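Local coordinates for esterase family protein (Staphylococcus aureus, PDB 7L0A) that probably hydrolyses S-formylglutathione to formate and glutathione as a serine esterase of the alpha/beta-hydrolase fold, at residues F146-A154 against W247-M258. Sequence-based numbering, arbitrary orientation.
Sequences FAKAVPLSA and WDQAIKRAITWM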
ATOM      1  N   PHE B 146      -4.366  21.730   3.596  1.00 19.70           N
ATOM      2  CA  PHE B 146      -2.945  21.728   3.278  1.00 19.62           C
ATOM      3  C   PHE B 146      -2.298  22.992   3.822  1.00 20.62           C
ATOM      4  O   PHE B 146      -2.785  24.099   3.580  1.00 20.93           O
ATOM      5  CB  PHE B 146      -2.711  21.658   1.773  1.00 18.51           C
ATOM      6  CG  PHE B 146      -3.321  20.454   1.124  1.00 19.54           C
ATOM      7  CD1 PHE B 146      -2.716  19.218   1.226  1.00 17.13           C
ATOM      8  CD2 PHE B 146      -4.507  20.563   0.418  1.00 19.10           C
ATOM      9  CE1 PHE B 146      -3.273  18.120   0.640  1.00 20.79           C
ATOM     10  CE2 PHE B 146      -5.081  19.464  -0.180  1.00 18.55           C
ATOM     11  CZ  PHE B 146      -4.447  18.229  -0.083  1.00 19.47           C
ATOM     12  N   ALA B 147      -1.179  22.822   4.527  1.00 18.30           N
ATOM     13  CA  ALA B 147      -0.473  23.966   5.080  1.00 18.17           C
ATOM     14  C   ALA B 147       0.387  24.659   4.037  1.00 17.15           C
ATOM     15  O   ALA B 147       0.665  25.866   4.165  1.00 19.82           O
ATOM     16  CB  ALA B 147       0.411  23.530   6.242  1.00 25.35           C
ATOM     17  N   LYS B 148       0.830  23.913   3.038  1.00 17.00           N
ATOM     18  CA  LYS B 148       1.792  24.395   2.055  1.00 17.08           C
ATOM     19  C   LYS B 148       1.454  23.753   0.718  1.00 15.29           C
ATOM     20  O   LYS B 148       1.046  22.587   0.674  1.00 18.74           O
ATOM     21  CB  LYS B 148       3.230  24.067   2.429  1.00 17.25           C
ATOM     22  CG  LYS B 148       3.635  24.639   3.780  1.00 21.43           C
ATOM     23  CD  LYS B 148       5.076  24.297   4.106  1.00 23.29           C
ATOM     24  CE  LYS B 148       5.394  24.689   5.538  1.00 29.40           C
ATOM     25  NZ  LYS B 148       6.859  24.764   5.780  1.00 30.10           N
ATOM     26  N   ALA B 149       1.654  24.506  -0.364  1.00 17.00           N
ATOM     27  CA  ALA B 149       1.362  24.077  -1.731  1.00 16.08           C
ATOM     28  C   ALA B 149       2.477  24.565  -2.642  1.00 16.64           C
ATOM     29  O   ALA B 149       2.908  25.722  -2.526  1.00 18.67           O
ATOM     30  CB  ALA B 149       0.000  24.654  -2.195  1.00 18.89           C
ATOM     31  N   VAL B 150       2.923  23.706  -3.550  1.00 16.35           N
ATOM     32  CA  VAL B 150       4.047  23.983  -4.431  1.00 15.81           C
ATOM     33  C   VAL B 150       3.659  23.690  -5.880  1.00 17.25           C
ATOM     34  O   VAL B 150       3.853  22.576  -6.400  1.00 16.12           O
ATOM     35  CB  VAL B 150       5.282  23.150  -4.038  1.00 15.68           C
ATOM     36  CG1 VAL B 150       6.457  23.512  -4.921  1.00 17.69           C
ATOM     37  CG2 VAL B 150       5.647  23.354  -2.573  1.00 20.72           C
ATOM     38  N   PRO B 151       3.127  24.676  -6.599  1.00 14.98           N
ATOM     39  CA  PRO B 151       2.918  24.512  -8.047  1.00 16.54           C
ATOM     40  C   PRO B 151       4.231  24.653  -8.806  1.00 17.85           C
ATOM     41  O   PRO B 151       4.946  25.646  -8.642  1.00 18.05           O
ATOM     42  CB  PRO B 151       1.945  25.659  -8.409  1.00 15.52           C
ATOM     43  CG  PRO B 151       1.425  26.151  -7.119  1.00 15.81           C
ATOM     44  CD  PRO B 151       2.501  25.905  -6.091  1.00 15.85           C
ATOM     45  N   LEU B 152       4.527  23.670  -9.641  1.00 16.39           N
ATOM     46  CA  LEU B 152       5.739  23.607 -10.449  1.00 15.84           C
ATOM     47  C   LEU B 152       5.344  23.751 -11.911  1.00 14.85           C
ATOM     48  O   LEU B 152       4.538  22.962 -12.413  1.00 15.55           O
ATOM     49  CB  LEU B 152       6.460  22.273 -10.243  1.00 16.00           C
ATOM     50  CG  LEU B 152       6.889  21.905  -8.827  1.00 20.01           C
ATOM     51  CD1 LEU B 152       7.522  20.503  -8.901  1.00 19.52           C
ATOM     52  CD2 LEU B 152       7.842  22.896  -8.266  1.00 20.02           C
ATOM     53  N   SER B 153       5.946  24.703 -12.609  1.00 17.46           N
ATOM     54  CA  SER B 153       5.728  24.855 -14.044  1.00 16.46           C
ATOM     55  C   SER B 153       4.242  24.749 -14.382  1.00 15.98           C
ATOM     56  O   SER B 153       3.849  24.037 -15.322  1.00 16.92           O
ATOM     57  CB  SER B 153       6.515  23.797 -14.819  1.00 17.33           C
ATOM     58  OG  SER B 153       7.856  23.733 -14.344  1.00 20.63           O
ATOM     59  N   ALA B 154       3.427  25.483 -13.611  1.00 15.46           N
ATOM     60  CA  ALA B 154       1.996  25.221 -13.570  1.00 15.47           C
ATOM     61  C   ALA B 154       1.244  25.902 -14.711  1.00 16.98           C
ATOM     62  O   ALA B 154       1.660  26.923 -15.264  1.00 17.08           O
ATOM     63  CB  ALA B 154       1.403  25.671 -12.232  1.00 17.02           C
ATOM     64  N   TRP B 247      12.146  19.225 -12.899  1.00 15.66           N
ATOM     65  CA  TRP B 247      11.307  18.837 -11.769  1.00 16.55           C
ATOM     66  C   TRP B 247      12.072  18.010 -10.731  1.00 14.74           C
ATOM     67  O   TRP B 247      11.728  18.070  -9.548  1.00 15.55           O
ATOM     68  CB  TRP B 247      10.030  18.096 -12.241  1.00 17.84           C
ATOM     69  CG  TRP B 247       9.226  19.014 -13.152  1.00 14.44           C
ATOM     70  CD1 TRP B 247       9.024  20.331 -12.970  1.00 19.53           C
ATOM     71  CD2 TRP B 247       8.638  18.678 -14.413  1.00 13.92           C
ATOM     72  NE1 TRP B 247       8.326  20.854 -14.038  1.00 18.01           N
ATOM     73  CE2 TRP B 247       8.057  19.854 -14.924  1.00 15.94           C
ATOM     74  CE3 TRP B 247       8.509  17.500 -15.142  1.00 15.92           C
ATOM     75  CZ2 TRP B 247       7.405  19.889 -16.140  1.00 18.98           C
ATOM     76  CZ3 TRP B 247       7.876  17.525 -16.340  1.00 14.93           C
ATOM     77  CH2 TRP B 247       7.300  18.724 -16.836  1.00 18.25           C
ATOM     78  N   ASP B 248      13.164  17.319 -11.119  1.00 16.11           N
ATOM     79  CA  ASP B 248      13.972  16.639 -10.106  1.00 16.37           C
ATOM     80  C   ASP B 248      14.609  17.649  -9.152  1.00 14.05           C
ATOM     81  O   ASP B 248      14.521  17.510  -7.924  1.00 17.09           O
ATOM     82  CB  ASP B 248      15.039  15.795 -10.800  1.00 13.98           C
ATOM     83  CG  ASP B 248      15.943  15.062  -9.837  1.00 15.28           C
ATOM     84  OD1 ASP B 248      15.488  14.506  -8.823  1.00 15.20           O
ATOM     85  OD2 ASP B 248      17.168  15.008 -10.121  1.00 18.36           O
ATOM     86  N   GLN B 249      15.224  18.689  -9.710  1.00 16.62           N
ATOM     87  CA  GLN B 249      15.827  19.743  -8.906  1.00 15.98           C
ATOM     88  C   GLN B 249      14.797  20.494  -8.081  1.00 16.51           C
ATOM     89  O   GLN B 249      15.035  20.823  -6.908  1.00 20.62           O
ATOM     90  CB  GLN B 249      16.541  20.748  -9.813  1.00 20.53           C
ATOM     91  CG  GLN B 249      17.666  20.194 -10.655  1.00 48.56           C
ATOM     92  CD  GLN B 249      18.190  21.224 -11.652  1.00 60.78           C
ATOM     93  OE1 GLN B 249      18.057  21.051 -12.864  1.00 58.84           O
ATOM     94  NE2 GLN B 249      18.776  22.302 -11.141  1.00 60.35           N
ATOM     95  N   ALA B 250      13.653  20.807  -8.701  1.00 15.87           N
ATOM     96  CA  ALA B 250      12.630  21.608  -8.049  1.00 17.24           C
ATOM     97  C   ALA B 250      11.968  20.847  -6.910  1.00 15.73           C
ATOM     98  O   ALA B 250      11.685  21.425  -5.856  1.00 18.74           O
ATOM     99  CB  ALA B 250      11.583  22.057  -9.073  1.00 18.52           C
ATOM    100  N   ILE B 251      11.716  19.547  -7.093  1.00 15.99           N
ATOM    101  CA  ILE B 251      11.057  18.799  -6.025  1.00 17.48           C
ATOM    102  C   ILE B 251      12.009  18.551  -4.869  1.00 17.62           C
ATOM    103  O   ILE B 251      11.565  18.484  -3.708  1.00 17.36           O
ATOM    104  CB  ILE B 251      10.438  17.504  -6.568  1.00 16.72           C
ATOM    105  CG1 ILE B 251       9.334  16.954  -5.655  1.00 18.90           C
ATOM    106  CG2 ILE B 251      11.450  16.416  -6.814  1.00 16.38           C
ATOM    107  CD1 ILE B 251       8.076  17.852  -5.594  1.00 24.54           C
ATOM    108  N   LYS B 252      13.318  18.448  -5.135  1.00 15.60           N
ATOM    109  CA  LYS B 252      14.256  18.387  -4.023  1.00 15.06           C
ATOM    110  C   LYS B 252      14.182  19.651  -3.177  1.00 19.28           C
ATOM    111  O   LYS B 252      14.107  19.587  -1.946  1.00 18.82           O
ATOM    112  CB  LYS B 252      15.675  18.158  -4.543  1.00 21.13           C
ATOM    113  CG  LYS B 252      16.772  18.129  -3.476  1.00 24.42           C
ATOM    114  CD  LYS B 252      18.143  18.081  -4.150  1.00 25.79           C
ATOM    115  CE  LYS B 252      19.281  18.303  -3.162  1.00 39.20           C
ATOM    116  NZ  LYS B 252      19.328  17.219  -2.153  1.00 43.53           N
ATOM    117  N   ARG B 253      14.193  20.823  -3.829  1.00 17.73           N
ATOM    118  CA  ARG B 253      14.084  22.090  -3.113  1.00 18.26           C
ATOM    119  C   ARG B 253      12.755  22.201  -2.393  1.00 20.29           C
ATOM    120  O   ARG B 253      12.699  22.634  -1.232  1.00 21.16           O
ATOM    121  CB  ARG B 253      14.295  23.240  -4.094  1.00 18.43           C
ATOM    122  CG  ARG B 253      13.828  24.581  -3.618  1.00 31.31           C
ATOM    123  CD  ARG B 253      14.729  25.140  -2.523  1.00 36.72           C
ATOM    124  NE  ARG B 253      14.140  26.375  -1.998  1.00 36.53           N
ATOM    125  CZ  ARG B 253      13.967  26.636  -0.710  1.00 35.63           C
ATOM    126  NH1 ARG B 253      14.351  25.765   0.210  1.00 36.02           N
ATOM    127  NH2 ARG B 253      13.417  27.783  -0.349  1.00 35.22           N
ATOM    128  N   ALA B 254      11.676  21.792  -3.068  1.00 19.83           N
ATOM    129  CA  ALA B 254      10.350  21.880  -2.489  1.00 18.49           C
ATOM    130  C   ALA B 254      10.225  21.046  -1.220  1.00 18.55           C
ATOM    131  O   ALA B 254       9.612  21.489  -0.245  1.00 19.00           O
ATOM    132  CB  ALA B 254       9.318  21.440  -3.514  1.00 17.97           C
ATOM    133  N   ILE B 255      10.801  19.848  -1.207  1.00 17.11           N
ATOM    134  CA  ILE B 255      10.667  18.981  -0.040  1.00 19.51           C
ATOM    135  C   ILE B 255      11.420  19.565   1.133  1.00 18.42           C
ATOM    136  O   ILE B 255      10.911  19.583   2.255  1.00 20.86           O
ATOM    137  CB  ILE B 255      11.135  17.556  -0.388  1.00 16.98           C
ATOM    138  CG1 ILE B 255      10.044  16.855  -1.218  1.00 19.12           C
ATOM    139  CG2 ILE B 255      11.424  16.750   0.888  1.00 18.31           C
ATOM    140  CD1 ILE B 255      10.457  15.529  -1.814  1.00 18.67           C
ATOM    141  N   THR B 256      12.629  20.085   0.897  1.00 20.56           N
ATOM    142  CA  THR B 256      13.349  20.769   1.972  1.00 18.25           C
ATOM    143  C   THR B 256      12.535  21.932   2.537  1.00 19.82           C
ATOM    144  O   THR B 256      12.435  22.109   3.761  1.00 22.73           O
ATOM    145  CB  THR B 256      14.696  21.259   1.465  1.00 24.80           C
ATOM    146  OG1 THR B 256      15.442  20.139   0.972  1.00 25.09           O
ATOM    147  CG2 THR B 256      15.457  21.939   2.592  1.00 23.88           C
ATOM    148  N   TRP B 257      11.922  22.725   1.659  1.00 20.41           N
ATOM    149  CA  TRP B 257      11.116  23.865   2.089  1.00 18.66           C
ATOM    150  C   TRP B 257       9.887  23.415   2.868  1.00 20.89           C
ATOM    151  O   TRP B 257       9.533  24.029   3.890  1.00 23.77           O
ATOM    152  CB  TRP B 257      10.748  24.681   0.852  1.00 19.12           C
ATOM    153  CG  TRP B 257       9.812  25.817   1.088  1.00 21.23           C
ATOM    154  CD1 TRP B 257      10.145  27.082   1.487  1.00 22.04           C
ATOM    155  CD2 TRP B 257       8.393  25.816   0.911  1.00 21.11           C
ATOM    156  NE1 TRP B 257       9.010  27.860   1.590  1.00 20.32           N
ATOM    157  CE2 TRP B 257       7.924  27.104   1.230  1.00 23.81           C
ATOM    158  CE3 TRP B 257       7.470  24.848   0.505  1.00 21.05           C
ATOM    159  CZ2 TRP B 257       6.578  27.441   1.175  1.00 20.32           C
ATOM    160  CZ3 TRP B 257       6.134  25.201   0.424  1.00 20.83           C
ATOM    161  CH2 TRP B 257       5.700  26.481   0.763  1.00 18.87           C
ATOM    162  N   MET B 258       9.245  22.348   2.422  1.00 20.94           N
ATOM    163  CA  MET B 258       8.028  21.873   3.060  1.00 21.26           C
ATOM    164  C   MET B 258       8.242  21.518   4.525  1.00 23.42           C
ATOM    165  O   MET B 258       7.403  21.823   5.377  1.00 24.54           O
ATOM    166  CB  MET B 258       7.529  20.616   2.358  1.00 32.65           C
ATOM    167  CG  MET B 258       6.731  20.820   1.139  1.00 36.16           C
ATOM    168  SD  MET B 258       6.457  19.160   0.469  1.00 21.26           S
ATOM    169  CE  MET B 258       6.503  19.634  -1.249  1.00 27.58           C
TER
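Lys148 climbs over Trp257 to reach the C-terminal end of helix 244-259. Its CB lies 3.7 Å from Trp257 CZ3 and CG passes near CH2. Lys148 CD then sits over one face of the Trp257 six-membered ring, 4.2 Å from the centroid, a CH-pi contact. CE nears the carbonyl of Met258, and Lys148 NZ donates to Met258 O at 3.0 Å from above the carbonyl plane, with a weak second bond to Trp257 O. The extended chain (chi1 -58°) holds Lys148 NZ above the indole, 5.1 Å from the centroid of the Trp257 six-membered ring, at most a weak cation-pi attraction; Trp257 NE1 bonds Gln234. Deeper in, Val150 CG2 meets Trp257 CZ3 at 3.6 Å, while CG1 packs on Ala254 CB. Leu152 CD2 touches Ala250 CB at 3.9 Å; the alanines face the strand as the helix runs antiparallel to it, packing on one side of the central sheet. At the far end Trp247 NE1 gives Ser153 OG a nearly straight bond of 2.9 Å (171°) in the ring plane. Ser153 also touches Asp213 and Trp247 packs edge-to-face with His242, both predicted charge-relay residues. The contact pairs a lysine with helix-end carbonyls, where the helix dipole would probably add attraction.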